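PfkB (PDB 4DU5) probably transfers a phosphoryl group from ATP to a sugar or related small molecule, as a pfkB-family carbohydrate kinase. Local coordinates at residues S79-D84 with R88-A93; G98-H103 with E147-S152; V161-S166 with P171-T176; L71-G76 with A294-L299; L248-L253 with D285-G290. All coordinates share one frame; numbering follows the deposited sequence.

Contact 1: S79-D84 with R88-A93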
# COMPACT_ATOMS: atom_id res chain seq x y z
N SER A 79 12.31 8.57 -13.28
CA SER A 79 11.59 7.51 -12.56
C SER A 79 10.19 7.20 -13.17
O SER A 79 9.74 7.84 -14.14
CB SER A 79 11.49 7.87 -11.07
OG SER A 79 11.44 6.73 -10.25
N ARG A 80 9.51 6.20 -12.60
CA ARG A 80 8.12 5.94 -12.92
C ARG A 80 7.39 6.02 -11.60
O ARG A 80 7.98 5.73 -10.57
CB ARG A 80 7.92 4.52 -13.50
CG ARG A 80 8.73 4.15 -14.75
CD ARG A 80 8.18 2.87 -15.34
NE ARG A 80 6.92 3.18 -16.00
CZ ARG A 80 6.81 3.47 -17.30
NH1 ARG A 80 7.87 3.43 -18.08
NH2 ARG A 80 5.64 3.80 -17.81
N LEU A 81 6.13 6.42 -11.66
CA LEU A 81 5.21 6.42 -10.52
C LEU A 81 3.81 6.11 -11.03
O LEU A 81 3.50 6.37 -12.19
CB LEU A 81 5.15 7.82 -9.91
CG LEU A 81 6.38 8.47 -9.28
CD1 LEU A 81 6.10 9.95 -9.09
CD2 LEU A 81 6.72 7.75 -7.95
N GLY A 82 2.93 5.61 -10.17
CA GLY A 82 1.52 5.58 -10.49
C GLY A 82 0.95 7.00 -10.53
O GLY A 82 1.64 7.98 -10.20
N THR A 83 -0.31 7.10 -10.95
CA THR A 83 -1.03 8.38 -10.93
C THR A 83 -2.02 8.34 -9.78
O THR A 83 -2.95 9.18 -9.72
CB THR A 83 -1.82 8.61 -12.21
OG1 THR A 83 -2.80 7.59 -12.33
CG2 THR A 83 -0.89 8.62 -13.43
N ASP A 84 -1.83 7.37 -8.88
CA ASP A 84 -2.50 7.34 -7.57
C ASP A 84 -2.05 8.51 -6.72
O ASP A 84 -1.07 9.20 -7.06
CB ASP A 84 -2.19 6.03 -6.86
CG ASP A 84 -0.72 5.88 -6.56
OD1 ASP A 84 0.06 5.52 -7.47
OD2 ASP A 84 -0.34 6.12 -5.41
N ARG A 88 1.24 11.07 -6.95
CA ARG A 88 1.09 12.51 -7.18
C ARG A 88 1.78 13.29 -6.07
O ARG A 88 2.32 14.37 -6.31
CB ARG A 88 -0.37 12.94 -7.36
CG ARG A 88 -1.01 12.52 -8.70
CD ARG A 88 -2.43 13.08 -8.84
NE ARG A 88 -3.49 12.08 -8.68
CZ ARG A 88 -4.27 11.92 -7.60
NH1 ARG A 88 -4.10 12.67 -6.52
NH2 ARG A 88 -5.21 10.99 -7.60
N TYR A 89 1.77 12.74 -4.86
CA TYR A 89 2.52 13.33 -3.77
C TYR A 89 4.04 13.32 -4.09
O TYR A 89 4.72 14.35 -3.95
CB TYR A 89 2.20 12.62 -2.45
CG TYR A 89 3.19 12.94 -1.37
CD1 TYR A 89 3.13 14.15 -0.66
CD2 TYR A 89 4.24 12.07 -1.09
CE1 TYR A 89 4.09 14.47 0.31
CE2 TYR A 89 5.18 12.38 -0.14
CZ TYR A 89 5.10 13.57 0.56
OH TYR A 89 6.04 13.82 1.50
N LEU A 90 4.56 12.19 -4.55
CA LEU A 90 5.98 12.06 -4.81
C LEU A 90 6.46 12.99 -5.91
O LEU A 90 7.54 13.57 -5.81
CB LEU A 90 6.33 10.61 -5.12
CG LEU A 90 6.15 9.68 -3.92
CD1 LEU A 90 6.46 8.25 -4.31
CD2 LEU A 90 7.00 10.12 -2.73
N LEU A 91 5.66 13.13 -6.95
CA LEU A 91 5.99 14.01 -8.04
C LEU A 91 6.03 15.45 -7.55
O LEU A 91 6.96 16.19 -7.85
CB LEU A 91 4.97 13.85 -9.17
CG LEU A 91 5.31 14.68 -10.42
CD1 LEU A 91 6.39 13.97 -11.25
CD2 LEU A 91 4.08 15.00 -11.24
N ALA A 92 5.03 15.85 -6.78
CA ALA A 92 4.95 17.22 -6.27
C ALA A 92 5.97 17.56 -5.19
O ALA A 92 6.41 18.72 -5.10
CB ALA A 92 3.53 17.52 -5.77
N ALA A 93 6.35 16.60 -4.34
CA ALA A 93 7.34 16.91 -3.29
C ALA A 93 8.74 16.95 -3.87
O ALA A 93 9.58 17.70 -3.42
CB ALA A 93 7.27 15.92 -2.15
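Leu-81, at the end of strand 75-81, and Leu-90, on helix 85-95, point at each other and cross obliquely, CD2 of Leu-81 lying 3.7 Å from CD1 of Leu-90. The two methyls of Leu-81 straddle CB of Leu-90, each 4.0 Å from it. CD1 of Leu-81 also goes on to the next residue of the helix and rests 4.1 Å from CB of Leu-91, whose side chain passes on to meet Val-104 of strand 100-106.

At the other end of the contact, Arg-88 folds back over the turn. Its chain bends at chi3 (-107°), and the guanidinium lays one face over the Asp-84 carbonyl, with NE giving a weak hydrogen bond to Thr-83 O at 3.1 Å. Arg-88 N donates to Asp-84 O at 3.0 Å, while the N-cap carboxylate of Asp-84 turns to Met-86 N, Gly-87 N and Thr-112.

NH1 of Arg-88 pairs with Glu-48 of the second subunit. Leucines thus seal strand to helix in this beta-alpha-beta unit, whereas the charged rim serves the turn and the dimer, where the guanidinium is probably held more by that intersubunit salt bridge than by the weak NE bond.

Contact 2: G98-H103 with E147-S152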
# COMPACT_ATOMS: atom_id res chain seq x y z
N GLY A 98 12.81 21.82 -6.57
CA GLY A 98 13.56 22.33 -7.73
C GLY A 98 14.15 21.29 -8.67
O GLY A 98 14.90 21.64 -9.58
N ILE A 99 13.81 20.01 -8.46
CA ILE A 99 14.28 18.92 -9.31
C ILE A 99 13.53 18.87 -10.62
O ILE A 99 12.30 18.90 -10.62
CB ILE A 99 14.12 17.56 -8.60
CG1 ILE A 99 14.89 17.58 -7.27
CG2 ILE A 99 14.61 16.44 -9.49
CD1 ILE A 99 14.61 16.44 -6.32
N ASP A 100 14.26 18.80 -11.73
CA ASP A 100 13.66 18.54 -13.06
C ASP A 100 12.95 17.16 -13.11
O ASP A 100 13.56 16.10 -13.21
CB ASP A 100 14.72 18.73 -14.17
CG ASP A 100 14.25 18.26 -15.58
OD1 ASP A 100 13.39 17.36 -15.71
OD2 ASP A 100 14.78 18.79 -16.60
N CYS A 101 11.62 17.20 -13.05
CA CYS A 101 10.81 15.98 -13.08
C CYS A 101 10.24 15.55 -14.46
O CYS A 101 9.49 14.58 -14.57
CB CYS A 101 9.72 16.07 -12.00
SG CYS A 101 10.37 15.96 -10.29
N SER A 102 10.61 16.26 -15.51
CA SER A 102 10.12 15.99 -16.87
C SER A 102 10.26 14.53 -17.29
O SER A 102 9.58 14.08 -18.21
CB SER A 102 10.85 16.89 -17.88
OG SER A 102 12.25 16.70 -17.80
N HIS A 103 11.13 13.79 -16.64
CA HIS A 103 11.35 12.41 -17.05
C HIS A 103 10.83 11.42 -16.04
O HIS A 103 11.24 10.25 -16.02
CB HIS A 103 12.80 12.15 -17.43
CG HIS A 103 13.16 12.76 -18.75
ND1 HIS A 103 13.51 12.01 -19.85
CD2 HIS A 103 13.17 14.05 -19.15
CE1 HIS A 103 13.73 12.81 -20.87
NE2 HIS A 103 13.55 14.06 -20.47
N GLU A 147 18.42 9.28 -24.20
CA GLU A 147 19.85 9.56 -24.41
C GLU A 147 20.23 11.03 -24.53
O GLU A 147 21.03 11.52 -23.76
CB GLU A 147 20.43 8.71 -25.54
CG GLU A 147 20.32 7.20 -25.24
CD GLU A 147 20.92 6.31 -26.34
OE1 GLU A 147 21.37 6.87 -27.36
OE2 GLU A 147 20.93 5.06 -26.18
N ALA A 148 19.64 11.75 -25.47
CA ALA A 148 19.95 13.19 -25.58
C ALA A 148 19.85 13.91 -24.23
O ALA A 148 20.66 14.82 -23.93
CB ALA A 148 19.03 13.88 -26.62
N TRP A 149 18.85 13.50 -23.43
CA TRP A 149 18.52 14.18 -22.16
C TRP A 149 19.58 13.94 -21.09
O TRP A 149 19.94 14.85 -20.34
CB TRP A 149 17.16 13.73 -21.66
CG TRP A 149 16.78 14.31 -20.36
CD1 TRP A 149 16.43 15.61 -20.13
CD2 TRP A 149 16.71 13.64 -19.12
NE1 TRP A 149 16.16 15.80 -18.80
CE2 TRP A 149 16.33 14.60 -18.15
CE3 TRP A 149 16.94 12.33 -18.71
CZ2 TRP A 149 16.15 14.27 -16.80
CZ3 TRP A 149 16.77 12.00 -17.36
CH2 TRP A 149 16.38 12.97 -16.43
N LEU A 150 20.04 12.70 -21.02
CA LEU A 150 21.05 12.27 -20.12
C LEU A 150 22.31 13.11 -20.35
O LEU A 150 22.79 13.84 -19.45
CB LEU A 150 21.35 10.81 -20.43
CG LEU A 150 21.71 9.83 -19.34
CD1 LEU A 150 22.31 8.56 -19.95
CD2 LEU A 150 22.65 10.50 -18.36
N LEU A 151 22.83 13.00 -21.58
CA LEU A 151 24.02 13.70 -22.02
C LEU A 151 23.97 15.21 -21.79
O LEU A 151 24.98 15.88 -21.91
CB LEU A 151 24.25 13.38 -23.49
CG LEU A 151 25.03 12.11 -23.89
CD1 LEU A 151 24.93 10.93 -22.91
CD2 LEU A 151 24.63 11.66 -25.31
N SER A 152 22.81 15.75 -21.43
CA SER A 152 22.67 17.19 -21.28
C SER A 152 22.97 17.65 -19.85
O SER A 152 22.78 18.84 -19.50
CB SER A 152 21.27 17.65 -21.75
OG SER A 152 20.31 17.64 -20.71
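His-103 lies flat on the indole of Trp-149, a face-to-face stack that ties the outermost strand of the nine-stranded sheet, 100-106, to the short helix 147-150 in this ribokinase-like alpha/beta fold. The imidazole sits over the five-membered ring, centroids 3.5 Å apart and planes only 11° from parallel. NE2 of His-103 comes down on CG of Trp-149, at 3.2 Å, and ND1 reaches out toward CE3. Further along the indole, CB of His-103 makes a CH-pi contact, 3.9 Å from the centroid of the six-membered ring of Trp-149. With chi1 at 177°, the Trp-149 side chain extends directly away from its main-chain nitrogen, which carries the indole across to His-103; Leu-27 and Ile-30 of strand 27-32 also touch it.

The other end is much looser. OD2 of Asp-100 lies near the indole plane at its edge, 4.0 Å from NE1 of Trp-149, and no hydrogen bond joins the segments. OD1 of Asp-100 faces its own chain instead, accepting Ser-102 N at 3.0 Å in an Asx turn, beside a solvent-exposed Ser-102. With an alanine in place of Trp-149, His-103 would probably lose its stacking surface and be set free to turn at the protein surface. Just past the helix, Ser-152 OG donates to Trp-149 O at 2.8 Å.

Contact 3: V161-S166 with P171-T176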
# COMPACT_ATOMS: atom_id res chain seq x y z
N VAL A 161 21.09 0.65 -5.29
CA VAL A 161 19.66 0.37 -5.16
C VAL A 161 19.02 0.22 -6.54
O VAL A 161 18.61 -0.88 -6.90
CB VAL A 161 18.92 1.41 -4.36
CG1 VAL A 161 17.50 1.03 -4.23
CG2 VAL A 161 19.52 1.50 -2.99
N PHE A 162 18.96 1.30 -7.32
CA PHE A 162 18.38 1.21 -8.65
C PHE A 162 18.72 -0.10 -9.40
O PHE A 162 17.82 -0.81 -9.85
CB PHE A 162 18.73 2.42 -9.49
CG PHE A 162 18.04 2.45 -10.81
CD1 PHE A 162 16.65 2.31 -10.88
CD2 PHE A 162 18.77 2.64 -11.99
CE1 PHE A 162 15.99 2.35 -12.13
CE2 PHE A 162 18.11 2.68 -13.27
CZ PHE A 162 16.71 2.54 -13.33
N PRO A 163 20.00 -0.47 -9.49
CA PRO A 163 20.25 -1.74 -10.18
C PRO A 163 19.67 -3.00 -9.49
O PRO A 163 19.53 -4.03 -10.15
CB PRO A 163 21.77 -1.82 -10.21
CG PRO A 163 22.20 -0.99 -9.09
CD PRO A 163 21.25 0.16 -9.02
N ALA A 164 19.32 -2.91 -8.21
CA ALA A 164 18.85 -4.06 -7.42
C ALA A 164 17.35 -4.23 -7.43
O ALA A 164 16.82 -5.03 -6.69
CB ALA A 164 19.30 -3.92 -5.97
N ILE A 165 16.67 -3.47 -8.27
CA ILE A 165 15.24 -3.27 -8.07
C ILE A 165 14.39 -4.35 -8.73
O ILE A 165 13.47 -4.89 -8.12
CB ILE A 165 14.84 -1.84 -8.45
CG1 ILE A 165 15.14 -0.92 -7.26
CG2 ILE A 165 13.38 -1.74 -8.90
CD1 ILE A 165 14.36 0.37 -7.30
N SER A 166 14.72 -4.63 -10.00
CA SER A 166 14.15 -5.74 -10.78
C SER A 166 15.18 -6.18 -11.80
O SER A 166 16.20 -5.50 -11.99
CB SER A 166 12.90 -5.28 -11.52
OG SER A 166 13.27 -4.44 -12.61
N PRO A 171 20.21 -3.89 -16.43
CA PRO A 171 20.54 -3.44 -17.78
C PRO A 171 20.62 -1.90 -17.93
O PRO A 171 21.58 -1.39 -18.53
CB PRO A 171 19.37 -3.99 -18.63
CG PRO A 171 18.43 -4.66 -17.65
CD PRO A 171 19.26 -5.01 -16.46
N ALA A 172 19.62 -1.19 -17.37
CA ALA A 172 19.49 0.26 -17.52
C ALA A 172 20.52 1.04 -16.71
O ALA A 172 20.93 2.13 -17.10
CB ALA A 172 18.09 0.70 -17.16
N ALA A 173 20.94 0.49 -15.57
CA ALA A 173 21.98 1.11 -14.77
C ALA A 173 23.27 1.00 -15.57
O ALA A 173 23.82 2.03 -15.99
CB ALA A 173 22.10 0.43 -13.39
N ARG A 174 23.72 -0.23 -15.81
CA ARG A 174 24.82 -0.53 -16.73
C ARG A 174 24.86 0.37 -17.96
O ARG A 174 25.89 0.98 -18.22
CB ARG A 174 24.77 -1.99 -17.17
CG ARG A 174 24.84 -2.95 -16.02
CD ARG A 174 25.89 -4.01 -16.26
NE ARG A 174 25.36 -5.15 -17.01
CZ ARG A 174 24.82 -6.23 -16.45
NH1 ARG A 174 24.72 -6.33 -15.13
NH2 ARG A 174 24.37 -7.22 -17.21
N LYS A 175 23.75 0.47 -18.69
CA LYS A 175 23.74 1.24 -19.93
C LYS A 175 23.79 2.75 -19.68
O LYS A 175 24.45 3.50 -20.41
CB LYS A 175 22.49 0.91 -20.77
CG LYS A 175 22.76 0.92 -22.27
CD LYS A 175 23.19 -0.51 -22.77
CE LYS A 175 24.14 -0.46 -24.00
NZ LYS A 175 23.84 0.72 -24.88
N THR A 176 23.07 3.18 -18.66
CA THR A 176 23.11 4.58 -18.21
C THR A 176 24.56 5.07 -17.96
O THR A 176 24.95 6.12 -18.45
CB THR A 176 22.18 4.74 -16.96
OG1 THR A 176 20.91 5.25 -17.40
CG2 THR A 176 22.74 5.68 -15.98
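Ala-173 supplies the bump and the loop supplies the hollow: its single methyl fits between the Pro-163 ring and CD2 of Phe-162. CB of Ala-173 rests 3.9 Å from CB of Pro-163 and 4.2 Å from CD2 of Phe-162, so one carbon touches both walls. Next door, CB of Ala-172 approaches the same phenyl ring, 4.4 Å from CE2 of Phe-162. The two alanine methyls thus meet neighbouring ring carbons, CD2 and CE2, both obliquely. Their smallness lets the backbones draw together, the CA atoms of Pro-163 and Ala-173 being 5.7 Å apart.

Phe-162 reaches the helix because its chi1 of -173° sets the ring on the far side of CB from the main-chain nitrogen and throws it outward from the loop, while the proline keeps its own ring close to the main chain. All four residues are buried, and the fit between them is purely apolar. Polar bonds hold the loop at its ends instead: Phe-162 N goes to Glu-61, Phe-162 O takes Thr-169 OG1, and Ser-166 OG caps Thr-168 N.

The contact closes the turn from strand 153-159 into helix 169-182, with Leu-211 of helix 201-212 packing on Pro-163 and Ala-173, and Phe-32 of strand 27-32 meeting the phenyl ring.

Contact 4: L71-G76 with A294-L299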
# COMPACT_ATOMS: atom_id res chain seq x y z
N LEU A 71 21.41 22.57 -2.55
CA LEU A 71 22.69 23.25 -2.60
C LEU A 71 22.80 24.15 -3.83
O LEU A 71 23.82 24.75 -4.04
CB LEU A 71 23.88 22.25 -2.51
CG LEU A 71 24.15 21.59 -1.15
CD1 LEU A 71 25.43 20.83 -1.17
CD2 LEU A 71 24.16 22.59 -0.03
N GLY A 72 21.74 24.24 -4.63
CA GLY A 72 21.73 25.14 -5.77
C GLY A 72 21.91 24.47 -7.13
O GLY A 72 21.70 25.10 -8.14
N LEU A 73 22.30 23.21 -7.17
CA LEU A 73 22.54 22.51 -8.42
C LEU A 73 21.27 22.19 -9.21
O LEU A 73 20.17 22.04 -8.67
CB LEU A 73 23.29 21.21 -8.15
CG LEU A 73 24.81 21.18 -8.05
CD1 LEU A 73 25.30 21.70 -6.68
CD2 LEU A 73 25.28 19.77 -8.30
N LYS A 74 21.45 22.09 -10.52
CA LYS A 74 20.41 21.81 -11.49
C LYS A 74 20.36 20.30 -11.54
O LYS A 74 21.26 19.69 -12.05
CB LYS A 74 20.87 22.35 -12.85
CG LYS A 74 19.98 23.34 -13.58
CD LYS A 74 19.91 24.68 -12.86
CE LYS A 74 18.94 25.67 -13.55
NZ LYS A 74 17.50 25.17 -13.60
N VAL A 75 19.32 19.71 -10.98
CA VAL A 75 19.22 18.26 -10.88
C VAL A 75 17.97 17.73 -11.59
O VAL A 75 16.85 18.23 -11.35
CB VAL A 75 19.14 17.82 -9.41
CG1 VAL A 75 19.07 16.30 -9.30
CG2 VAL A 75 20.31 18.39 -8.60
N GLY A 76 18.17 16.71 -12.42
CA GLY A 76 17.08 16.03 -13.07
C GLY A 76 16.96 14.61 -12.58
O GLY A 76 17.96 13.88 -12.53
N ALA A 294 30.69 19.52 -4.17
CA ALA A 294 31.94 20.29 -4.13
C ALA A 294 32.78 20.13 -5.43
O ALA A 294 33.24 21.12 -6.01
CB ALA A 294 32.75 19.94 -2.90
N LEU A 295 32.95 18.89 -5.89
CA LEU A 295 33.75 18.60 -7.09
C LEU A 295 33.13 19.25 -8.33
O LEU A 295 33.81 19.67 -9.25
CB LEU A 295 33.84 17.10 -7.29
CG LEU A 295 34.94 16.13 -6.82
CD1 LEU A 295 35.97 16.76 -5.92
CD2 LEU A 295 34.26 14.95 -6.12
N LEU A 296 31.81 19.30 -8.36
CA LEU A 296 31.14 19.91 -9.48
C LEU A 296 31.18 21.43 -9.34
O LEU A 296 31.11 22.14 -10.33
CB LEU A 296 29.71 19.37 -9.59
CG LEU A 296 29.30 18.33 -10.66
CD1 LEU A 296 30.42 17.75 -11.49
CD2 LEU A 296 28.47 17.21 -10.05
N ASP A 297 31.30 21.90 -8.11
CA ASP A 297 31.45 23.31 -7.76
C ASP A 297 32.86 23.81 -8.07
O ASP A 297 33.16 25.00 -7.89
CB ASP A 297 31.19 23.52 -6.25
CG ASP A 297 29.68 23.67 -5.87
OD1 ASP A 297 28.76 23.57 -6.71
OD2 ASP A 297 29.40 23.90 -4.67
N GLY A 298 33.75 22.91 -8.49
CA GLY A 298 35.17 23.27 -8.71
C GLY A 298 36.18 23.20 -7.55
O GLY A 298 37.33 23.51 -7.76
N LEU A 299 35.78 22.81 -6.34
CA LEU A 299 36.71 22.58 -5.24
C LEU A 299 37.55 21.29 -5.40
O LEU A 299 37.17 20.34 -6.11
CB LEU A 299 35.96 22.51 -3.91
CG LEU A 299 35.44 23.74 -3.15
CD1 LEU A 299 34.29 23.27 -2.32
CD2 LEU A 299 36.46 24.46 -2.21
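Leu-73 gives up the most surface here, and its two methyls go to different neighbours at the end of helix 283-296. CD2 meets Leu-296, the two CD2 atoms of Leu-73 and Leu-296 standing 4.4 Å apart in a light apolar touch. CD1 of Leu-73 turns to the next residue, where it lies 3.9 Å from OD1 of Asp-297. The leucine and the aspartate pass at a slant, so that a methyl faces one carboxylate oxygen, without any hydrogen bond between the segments. CG of Asp-297 lies anti to the carbonyl carbon (chi1 -84°), which brings OD1 round to Leu-73.

Both segments come off the end of a helix. Gly-72 comes just after helix 60-70 and Gly-298 follows helix 283-296, each in a Schellman motif with positive phi, where a side chain would be jammed against the preceding carbonyl oxygen. In the second motif Leu-299 N bonds back to Ala-294 O at 3.1 Å, with a weaker bond from Gly-298 N to Leu-295 O at 3.3 Å. The chain leaving Gly-72 delivers Leu-73 to the contact and then runs into strand 75-81 of the central sheet.

OD2 of Asp-297 is held by salt bridges to Arg-328 and Arg-307, which would probably offset the cost of a carboxylate near a helix C-terminus. Arg-328 also donates through NH1 to Leu-71 O, joining the two helix ends, while Leu-296 packs on Val-29 of strand 27-32.

Contact 5: L248-L253 with D285-G290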
# COMPACT_ATOMS: atom_id res chain seq x y z
N LEU A 248 38.86 8.14 -8.69
CA LEU A 248 38.76 8.62 -7.33
C LEU A 248 38.01 7.58 -6.55
O LEU A 248 36.98 7.08 -7.00
CB LEU A 248 37.97 9.94 -7.30
CG LEU A 248 37.82 10.71 -5.98
CD1 LEU A 248 39.17 11.28 -5.57
CD2 LEU A 248 36.82 11.80 -6.11
N VAL A 249 38.55 7.21 -5.40
CA VAL A 249 37.77 6.52 -4.40
C VAL A 249 37.82 7.33 -3.11
O VAL A 249 38.89 7.78 -2.68
CB VAL A 249 38.27 5.11 -4.14
CG1 VAL A 249 37.28 4.36 -3.24
CG2 VAL A 249 38.47 4.37 -5.47
N VAL A 250 36.64 7.52 -2.51
CA VAL A 250 36.52 8.15 -1.22
C VAL A 250 35.82 7.11 -0.38
O VAL A 250 34.64 6.81 -0.61
CB VAL A 250 35.61 9.37 -1.26
CG1 VAL A 250 35.63 10.04 0.08
CG2 VAL A 250 36.04 10.34 -2.34
N VAL A 251 36.55 6.56 0.60
CA VAL A 251 36.04 5.52 1.50
C VAL A 251 35.57 6.20 2.77
O VAL A 251 36.34 6.90 3.39
CB VAL A 251 37.13 4.48 1.85
CG1 VAL A 251 36.59 3.44 2.79
CG2 VAL A 251 37.72 3.84 0.59
N LYS A 252 34.30 6.01 3.16
CA LYS A 252 33.75 6.73 4.32
C LYS A 252 34.07 5.94 5.55
O LYS A 252 33.93 4.69 5.53
CB LYS A 252 32.23 6.87 4.23
CG LYS A 252 31.66 7.20 2.87
CD LYS A 252 30.23 6.69 2.81
CE LYS A 252 29.70 6.72 1.41
NZ LYS A 252 28.55 5.83 1.31
N LEU A 253 34.45 6.64 6.62
CA LEU A 253 34.86 5.94 7.87
C LEU A 253 34.03 6.19 9.15
O LEU A 253 34.45 5.82 10.23
CB LEU A 253 36.36 6.18 8.14
CG LEU A 253 37.30 5.89 6.96
CD1 LEU A 253 38.67 6.57 7.09
CD2 LEU A 253 37.45 4.41 6.77
N ASP A 285 24.09 9.25 2.46
CA ASP A 285 23.44 10.15 1.52
C ASP A 285 23.95 11.58 1.67
O ASP A 285 24.17 12.28 0.68
CB ASP A 285 21.91 10.08 1.63
CG ASP A 285 21.33 8.67 1.31
OD1 ASP A 285 21.86 7.90 0.43
OD2 ASP A 285 20.29 8.35 1.94
N GLY A 286 24.18 12.02 2.90
CA GLY A 286 24.73 13.33 3.09
C GLY A 286 26.13 13.35 2.53
O GLY A 286 26.54 14.27 1.78
N PHE A 287 26.88 12.32 2.88
CA PHE A 287 28.22 12.26 2.42
C PHE A 287 28.26 12.52 0.91
O PHE A 287 28.87 13.49 0.51
CB PHE A 287 28.94 10.98 2.83
CG PHE A 287 30.41 11.07 2.65
CD1 PHE A 287 31.21 11.64 3.63
CD2 PHE A 287 30.99 10.63 1.46
CE1 PHE A 287 32.58 11.74 3.46
CE2 PHE A 287 32.38 10.73 1.26
CZ PHE A 287 33.17 11.29 2.26
N ALA A 288 27.56 11.73 0.10
CA ALA A 288 27.67 11.90 -1.38
C ALA A 288 27.17 13.22 -1.88
O ALA A 288 27.73 13.75 -2.85
CB ALA A 288 27.02 10.76 -2.15
N VAL A 289 26.12 13.76 -1.26
CA VAL A 289 25.68 15.12 -1.64
C VAL A 289 26.82 16.11 -1.40
O VAL A 289 27.09 16.95 -2.22
CB VAL A 289 24.43 15.57 -0.88
CG1 VAL A 289 24.05 16.97 -1.33
CG2 VAL A 289 23.26 14.63 -1.17
N GLY A 290 27.51 15.96 -0.28
CA GLY A 290 28.69 16.79 -0.01
C GLY A 290 29.81 16.67 -1.02
O GLY A 290 30.29 17.70 -1.55
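The Phe-287 ring has Lys-252 over one face and Val-250 at its edge. On the face, it is the aliphatic part of the lysine that does the touching: CG of Lys-252 stands 4.0 Å from the centroid of the Phe-287 ring and 20° off its normal, a CH-pi contact displaced toward the rim, where CD2 of Phe-287 is 3.8 Å from that same CG. Farther out, CE of Lys-252 passes CD2 of Phe-287 at 4.1 Å, since the lysine chain runs extended beyond CG. At the edge, close to the ring plane, CG1 of Val-250 comes up to CZ of Phe-287 at 3.5 Å and is equally near CE2.

The first torsions set this up. In Phe-287, CG is anti to the backbone N (chi1 -166°), sending the ring off the helix toward the strand, and Val-250 turns CG1 to meet it. Val-250 and Lys-252 alternate with Val-251, which faces the opposite way toward helix 234-243. The lysine's NZ goes on to a long, weak ion pair with Asp-190. Val-305 of helix 301-316 touches both the phenyl ring and Val-250.

Cutting the ring back to an alanine would probably open a gap between helix and strand, leaving the Lys-252 chain without the face it lies on.

This is a helix packed on its sheet in the ribokinase-like fold, and helix 283-296 begins in the GAGD sequence that marks the phosphoryl-transfer site in pfkB kinases.

Contacts 3 and 5 are buried and apolar where they touch, and lie on opposite sides of the chain's centre; contact 2 is at the surface, and contacts 1 and 4 are partly buried with charged rims. Contact 1 lies at the far end of strand 75-81, contact 4 at the loop leading into it, while helix 283-296 is shared by contacts 4 and 5, which also touch through Leu-71 and Val-289. Contact 2 sits beside contact 4 in the sheet, Asp-100 N probably bonding to Val-75 O. The chemistry changes with place: aliphatic and phenyl packing inside, an aromatic stack at the sheet's edge, and, in contacts 1 and 4, charged groups whose ionic partners lie beyond the paired segments.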